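Local coordinates for ADP/ATP-dependent NAD(P)H-hydrate dehydratase (PDB 3RPZ), which catalyses the ADP- or ATP-dependent dehydration of hydrated NADH and NADPH, probably restoring the usable nicotinamide cofactors, at residues 203-217 against 240-254. Residues are numbered along the deposited sequence; the frame is centred on the assembly and turned at random. Where two conformers were deposited one is given.
Sequences WLNPTGNGALAKGGT and LNAVYLHGACAELWT. With AMP (adenosine monophosphate), chain C.
T207 and Y244 meet through their first torsions: a chi1 of 67° sets OG1 of T207 between its own backbone N and carbonyl carbon, facing helix 235-256, while Y244, with CG anti to its N (-175°), lays its ring under the methyl. CG2 of T207 thus sits over the ring centre, 3.6 Å from the centroid, a CH-pi contact. OG1 donates to Y244 O at 2.7 Å, in the carbonyl plane on a lone pair, although that oxygen also accepts from A248 N within the helix. N205 ND2 in turn donates to T207 OG1 (3.0 Å), and a water joins N205 OD1 to L240 O. Without the methyl, a serine here would probably give up the CH-pi contact and open a gap over the Y244 ring, leaving the ring less firmly held against the loop.

The chain passes so close at G247 that a beta-carbon there would clash with T207 OG1 and G208 N. Beyond it, E251 OE2 takes G208 N at 2.9 Å on its anti side, and N209 ND2 reaches A250 O in a weak bond, its OD1 closing an Asx turn on A211 N. L212 rests CG on A250 CB (3.6 Å) and turns CB and CD1 to the adenine of AMP. H246 NE2 donates to T217 O (2.9 Å) from 45° above the carbonyl plane; T217 OG1 is bonded to L212 O.

G208, N209, G210, L212, A213 and T217 border the AMP site together with H246 of the helix, and K27 of the second subunit also binds the nucleotide. Polar bonds to backbone atoms thus fix this nucleotide-binding loop against the helix, and AMP meets a surface shaped from both.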
loop_
_atom_site.group_PDB
_atom_site.type_symbol
_atom_site.label_atom_id
_atom_site.label_comp_id
_atom_site.label_asym_id
_atom_site.label_seq_id
_atom_site.Cartn_x
_atom_site.Cartn_y
_atom_site.Cartn_z
ATOM N N TRP A 203 -6.892 -5.971 37.235
ATOM C CA TRP A 203 -6.126 -7.043 36.601
ATOM C C TRP A 203 -4.811 -6.495 36.093
ATOM O O TRP A 203 -4.661 -5.297 35.861
ATOM C CB TRP A 203 -6.902 -7.656 35.438
ATOM C CG TRP A 203 -8.219 -8.239 35.803
ATOM C CD1 TRP A 203 -9.439 -7.571 35.940
ATOM C CD2 TRP A 203 -8.498 -9.608 36.084
ATOM N NE1 TRP A 203 -10.420 -8.454 36.256
ATOM C CE2 TRP A 203 -9.885 -9.709 36.355
ATOM C CE3 TRP A 203 -7.721 -10.754 36.133
ATOM C CZ2 TRP A 203 -10.492 -10.909 36.650
ATOM C CZ3 TRP A 203 -8.340 -11.965 36.406
ATOM C CH2 TRP A 203 -9.695 -12.019 36.694
ATOM N N LEU A 204 -3.844 -7.400 35.927
ATOM C CA LEU A 204 -2.585 -7.126 35.218
ATOM C C LEU A 204 -2.611 -7.874 33.905
ATOM O O LEU A 204 -3.080 -9.005 33.834
ATOM C CB LEU A 204 -1.370 -7.560 36.020
ATOM C CG LEU A 204 -1.172 -6.912 37.382
ATOM C CD1 LEU A 204 0.154 -7.408 38.005
ATOM C CD2 LEU A 204 -1.183 -5.381 37.316
ATOM N N ASN A 205 -2.005 -7.274 32.889
ATOM C CA ASN A 205 -1.875 -7.928 31.604
ATOM C C ASN A 205 -0.545 -8.661 31.501
ATOM O O ASN A 205 0.497 -8.039 31.735
ATOM C CB ASN A 205 -1.907 -6.913 30.479
ATOM C CG ASN A 205 -1.915 -7.619 29.147
ATOM O OD1 ASN A 205 -2.800 -8.409 28.867
ATOM N ND2 ASN A 205 -0.906 -7.355 28.331
ATOM N N PRO A 206 -0.557 -9.961 31.162
ATOM C CA PRO A 206 0.686 -10.726 31.123
ATOM C C PRO A 206 1.413 -10.760 29.788
ATOM O O PRO A 206 2.480 -11.392 29.693
ATOM C CB PRO A 206 0.206 -12.159 31.423
ATOM C CG PRO A 206 -1.163 -12.228 30.860
ATOM C CD PRO A 206 -1.751 -10.837 31.049
ATOM N N THR A 207 0.866 -10.134 28.778
ATOM C CA THR A 207 1.428 -10.205 27.438
ATOM C C THR A 207 2.119 -8.922 26.997
ATOM O O THR A 207 1.891 -7.843 27.504
ATOM C CB THR A 207 0.351 -10.573 26.396
ATOM O OG1 THR A 207 -0.575 -9.513 26.305
ATOM C CG2 THR A 207 -0.350 -11.871 26.704
ATOM N N GLY A 208 2.939 -9.070 25.967
ATOM C CA GLY A 208 3.688 -8.000 25.385
ATOM C C GLY A 208 5.151 -7.973 25.694
ATOM O O GLY A 208 5.619 -8.715 26.573
ATOM N N ASN A 209 5.912 -7.195 24.938
ATOM C CA ASN A 209 7.355 -7.103 25.107
ATOM C C ASN A 209 7.861 -5.787 24.557
ATOM O O ASN A 209 7.009 -4.953 24.134
ATOM C CB ASN A 209 8.061 -8.300 24.498
ATOM C CG ASN A 209 7.798 -8.439 23.038
ATOM O OD1 ASN A 209 7.737 -7.428 22.328
ATOM N ND2 ASN A 209 7.572 -9.685 22.542
ATOM N N GLY A 210 9.171 -5.572 24.564
ATOM C CA GLY A 210 9.713 -4.299 24.128
ATOM C C GLY A 210 9.525 -3.991 22.650
ATOM O O GLY A 210 9.795 -2.872 22.212
ATOM N N ALA A 211 9.038 -4.933 21.862
ATOM C CA ALA A 211 8.646 -4.602 20.477
ATOM C C ALA A 211 7.598 -3.530 20.460
ATOM O O ALA A 211 7.482 -2.765 19.485
ATOM C CB ALA A 211 8.213 -5.825 19.696
ATOM N N LEU A 212 6.806 -3.445 21.518
ATOM C CA LEU A 212 5.744 -2.435 21.642
ATOM C C LEU A 212 6.244 -1.052 22.017
ATOM O O LEU A 212 5.477 -0.088 21.972
ATOM C CB LEU A 212 4.661 -2.893 22.640
ATOM C CG LEU A 212 3.905 -4.136 22.233
ATOM C CD1 LEU A 212 3.055 -4.622 23.398
ATOM C CD2 LEU A 212 3.046 -3.879 20.996
ATOM N N ALA A 213 7.508 -0.942 22.398
ATOM C CA ALA A 213 8.100 0.329 22.869
ATOM C C ALA A 213 8.531 1.229 21.703
ATOM O O ALA A 213 9.709 1.477 21.468
ATOM C CB ALA A 213 9.270 0.041 23.814
ATOM N N LYS A 214 7.512 1.624 20.930
ATOM C CA LYS A 214 7.747 2.399 19.684
ATOM C C LYS A 214 6.477 3.141 19.358
ATOM O O LYS A 214 5.373 2.657 19.576
ATOM C CB LYS A 214 8.194 1.510 18.544
ATOM C CG LYS A 214 8.780 2.274 17.347
ATOM C CD LYS A 214 9.192 1.400 16.208
ATOM C CE LYS A 214 10.359 0.471 16.531
ATOM N NZ LYS A 214 10.578 -0.532 15.458
ATOM N N GLY A 215 6.631 4.310 18.757
ATOM C CA GLY A 215 5.503 5.150 18.399
ATOM C C GLY A 215 4.416 4.412 17.633
ATOM O O GLY A 215 4.675 3.726 16.647
ATOM N N GLY A 216 3.178 4.697 18.071
ATOM C CA GLY A 216 2.011 4.200 17.404
ATOM C C GLY A 216 1.329 3.049 18.068
ATOM O O GLY A 216 0.159 2.756 17.810
ATOM N N THR A 217 2.066 2.276 18.870
ATOM C CA THR A 217 1.449 1.071 19.397
ATOM C C THR A 217 0.266 1.351 20.311
ATOM O O THR A 217 -0.705 0.560 20.326
ATOM C CB THR A 217 2.463 0.153 20.064
ATOM O OG1 THR A 217 3.028 0.854 21.154
ATOM C CG2 THR A 217 3.556 -0.294 19.084
ATOM N N LEU A 240 -10.148 -5.907 28.572
ATOM C CA LEU A 240 -9.135 -6.893 28.999
ATOM C C LEU A 240 -8.609 -7.729 27.830
ATOM O O LEU A 240 -7.401 -7.942 27.687
ATOM C CB LEU A 240 -9.713 -7.827 30.092
ATOM C CG LEU A 240 -9.972 -7.111 31.413
ATOM C CD1 LEU A 240 -11.044 -7.901 32.201
ATOM C CD2 LEU A 240 -8.687 -6.973 32.188
ATOM N N ASN A 241 -9.506 -8.150 26.943
ATOM C CA ASN A 241 -9.098 -8.918 25.767
ATOM C C ASN A 241 -8.335 -8.095 24.758
ATOM O O ASN A 241 -7.437 -8.628 24.117
ATOM C CB ASN A 241 -10.275 -9.629 25.106
ATOM C CG ASN A 241 -10.812 -10.794 25.988
ATOM O OD1 ASN A 241 -10.060 -11.323 26.836
ATOM N ND2 ASN A 241 -12.069 -11.208 25.796
ATOM N N ALA A 242 -8.647 -6.809 24.619
ATOM C CA ALA A 242 -7.919 -5.971 23.711
ATOM C C ALA A 242 -6.502 -5.816 24.175
ATOM O O ALA A 242 -5.545 -5.949 23.393
ATOM C CB ALA A 242 -8.610 -4.602 23.554
ATOM N N VAL A 243 -6.323 -5.485 25.464
ATOM C CA VAL A 243 -4.977 -5.274 26.019
ATOM C C VAL A 243 -4.163 -6.594 25.895
ATOM O O VAL A 243 -2.996 -6.606 25.447
ATOM C CB VAL A 243 -5.052 -4.829 27.457
ATOM C CG1 VAL A 243 -3.674 -4.754 28.080
ATOM C CG2 VAL A 243 -5.725 -3.456 27.527
ATOM N N TYR A 244 -4.807 -7.709 26.182
ATOM C CA TYR A 244 -4.140 -9.014 26.115
ATOM C C TYR A 244 -3.725 -9.374 24.700
ATOM O O TYR A 244 -2.578 -9.727 24.446
ATOM C CB TYR A 244 -5.050 -10.123 26.695
ATOM C CG TYR A 244 -4.419 -11.478 26.782
ATOM C CD1 TYR A 244 -4.201 -12.232 25.646
ATOM C CD2 TYR A 244 -4.039 -11.985 27.994
ATOM C CE1 TYR A 244 -3.581 -13.486 25.736
ATOM C CE2 TYR A 244 -3.452 -13.232 28.085
ATOM C CZ TYR A 244 -3.222 -13.947 26.937
ATOM O OH TYR A 244 -2.587 -15.235 27.058
ATOM N N LEU A 245 -4.651 -9.277 23.770
ATOM C CA LEU A 245 -4.336 -9.661 22.392
ATOM C C LEU A 245 -3.331 -8.725 21.755
ATOM O O LEU A 245 -2.508 -9.160 20.971
ATOM C CB LEU A 245 -5.616 -9.820 21.568
ATOM C CG LEU A 245 -6.444 -11.046 21.948
ATOM C CD1 LEU A 245 -7.820 -11.033 21.264
ATOM C CD2 LEU A 245 -5.739 -12.384 21.694
ATOM N N HIS A 246 -3.399 -7.433 22.078
ATOM C CA HIS A 246 -2.393 -6.447 21.615
ATOM C C HIS A 246 -0.998 -6.911 21.999
ATOM O O HIS A 246 -0.116 -6.994 21.138
ATOM C CB HIS A 246 -2.774 -5.108 22.195
ATOM C CG HIS A 246 -1.843 -3.973 21.939
ATOM N ND1 HIS A 246 -0.900 -3.574 22.874
ATOM C CD2 HIS A 246 -1.744 -3.114 20.889
ATOM C CE1 HIS A 246 -0.294 -2.478 22.400
ATOM N NE2 HIS A 246 -0.796 -2.172 21.211
ATOM N N GLY A 247 -0.821 -7.318 23.250
ATOM C CA GLY A 247 0.479 -7.818 23.687
ATOM C C GLY A 247 0.829 -9.141 23.033
ATOM O O GLY A 247 1.983 -9.382 22.664
ATOM N N ALA A 248 -0.145 -10.040 22.876
ATOM C CA ALA A 248 0.084 -11.335 22.244
ATOM C C ALA A 248 0.575 -11.185 20.808
ATOM O O ALA A 248 1.350 -12.013 20.329
ATOM C CB ALA A 248 -1.176 -12.206 22.316
ATOM N N CYS A 249 0.112 -10.156 20.112
ATOM C CA CYS A 249 0.564 -9.917 18.745
ATOM C C CYS A 249 2.043 -9.612 18.707
ATOM O O CYS A 249 2.762 -10.080 17.806
ATOM C CB CYS A 249 -0.224 -8.798 18.093
ATOM S SG CYS A 249 -1.958 -9.242 17.704
ATOM N N ALA A 250 2.534 -8.801 19.656
ATOM C CA ALA A 250 3.965 -8.541 19.749
ATOM C C ALA A 250 4.756 -9.783 20.088
ATOM O O ALA A 250 5.864 -9.958 19.583
ATOM C CB ALA A 250 4.214 -7.449 20.801
ATOM N N GLU A 251 4.209 -10.656 20.907
ATOM C CA GLU A 251 4.916 -11.901 21.229
ATOM C C GLU A 251 4.991 -12.825 20.029
ATOM O O GLU A 251 6.025 -13.469 19.841
ATOM C CB GLU A 251 4.270 -12.612 22.409
ATOM C CG GLU A 251 4.351 -11.811 23.686
ATOM C CD GLU A 251 3.731 -12.476 24.884
ATOM O OE1 GLU A 251 3.453 -13.705 24.823
ATOM O OE2 GLU A 251 3.666 -11.847 25.937
ATOM N N LEU A 252 3.952 -12.909 19.203
ATOM C CA LEU A 252 4.023 -13.652 17.944
ATOM C C LEU A 252 5.120 -13.088 17.089
ATOM O O LEU A 252 5.952 -13.819 16.554
ATOM C CB LEU A 252 2.701 -13.585 17.159
ATOM C CG LEU A 252 2.684 -14.323 15.801
ATOM C CD1 LEU A 252 3.374 -13.574 14.668
ATOM C CD2 LEU A 252 3.272 -15.748 15.923
ATOM N N TRP A 253 5.141 -11.765 16.929
ATOM C CA TRP A 253 6.157 -11.121 16.078
ATOM C C TRP A 253 7.532 -11.527 16.424
ATOM O O TRP A 253 8.362 -11.815 15.541
ATOM C CB TRP A 253 6.109 -9.597 16.270
ATOM C CG TRP A 253 7.199 -8.778 15.553
ATOM C CD1 TRP A 253 8.320 -8.206 16.100
ATOM C CD2 TRP A 253 7.201 -8.429 14.183
ATOM N NE1 TRP A 253 9.027 -7.533 15.153
ATOM C CE2 TRP A 253 8.357 -7.620 13.972
ATOM C CE3 TRP A 253 6.368 -8.731 13.078
ATOM C CZ2 TRP A 253 8.653 -7.115 12.723
ATOM C CZ3 TRP A 253 6.642 -8.213 11.892
ATOM C CH2 TRP A 253 7.786 -7.392 11.702
ATOM N N THR A 254 7.853 -11.518 17.709
ATOM C CA THR A 254 9.224 -11.759 18.132
ATOM C C THR A 254 9.675 -13.197 17.995
ATOM O O THR A 254 10.859 -13.521 18.139
ATOM C CB THR A 254 9.555 -11.197 19.539
ATOM O OG1 THR A 254 8.574 -11.703 20.476
ATOM C CG2 THR A 254 9.516 -9.720 19.540
HETATM P P AMP C . 1.703 4.496 23.923
HETATM O O1P AMP C . 1.964 4.377 22.379
HETATM O O2P AMP C . 2.908 5.110 24.519
HETATM O O3P AMP C . 0.383 5.221 24.094
HETATM O "O5'" AMP C . 1.349 3.058 24.292
HETATM C "C5'" AMP C . 2.405 2.021 24.287
HETATM C "C4'" AMP C . 1.772 0.673 24.258
HETATM O "O4'" AMP C . 2.808 -0.354 24.116
HETATM C "C3'" AMP C . 0.976 0.300 25.489
HETATM O "O3'" AMP C . 0.010 -0.674 25.145
HETATM C "C2'" AMP C . 2.118 -0.298 26.325
HETATM O "O2'" AMP C . 1.658 -1.065 27.455
HETATM C "C1'" AMP C . 2.822 -1.155 25.299
HETATM N N9 AMP C . 4.246 -1.338 25.604
HETATM C C8 AMP C . 5.236 -0.465 25.377
HETATM N N7 AMP C . 6.447 -0.950 25.804
HETATM C C5 AMP C . 6.158 -2.176 26.282
HETATM C C6 AMP C . 6.972 -3.235 26.927
HETATM N N6 AMP C . 8.293 -3.033 27.094
HETATM N N1 AMP C . 6.306 -4.324 27.305
HETATM C C2 AMP C . 4.990 -4.511 27.134
HETATM N N3 AMP C . 4.164 -3.574 26.573
HETATM C C4 AMP C . 4.765 -2.477 26.214
HETATM O O HOH W 1 -5.455 -7.942 29.895
HETATM O O HOH W 2 2.786 -13.876 27.898
#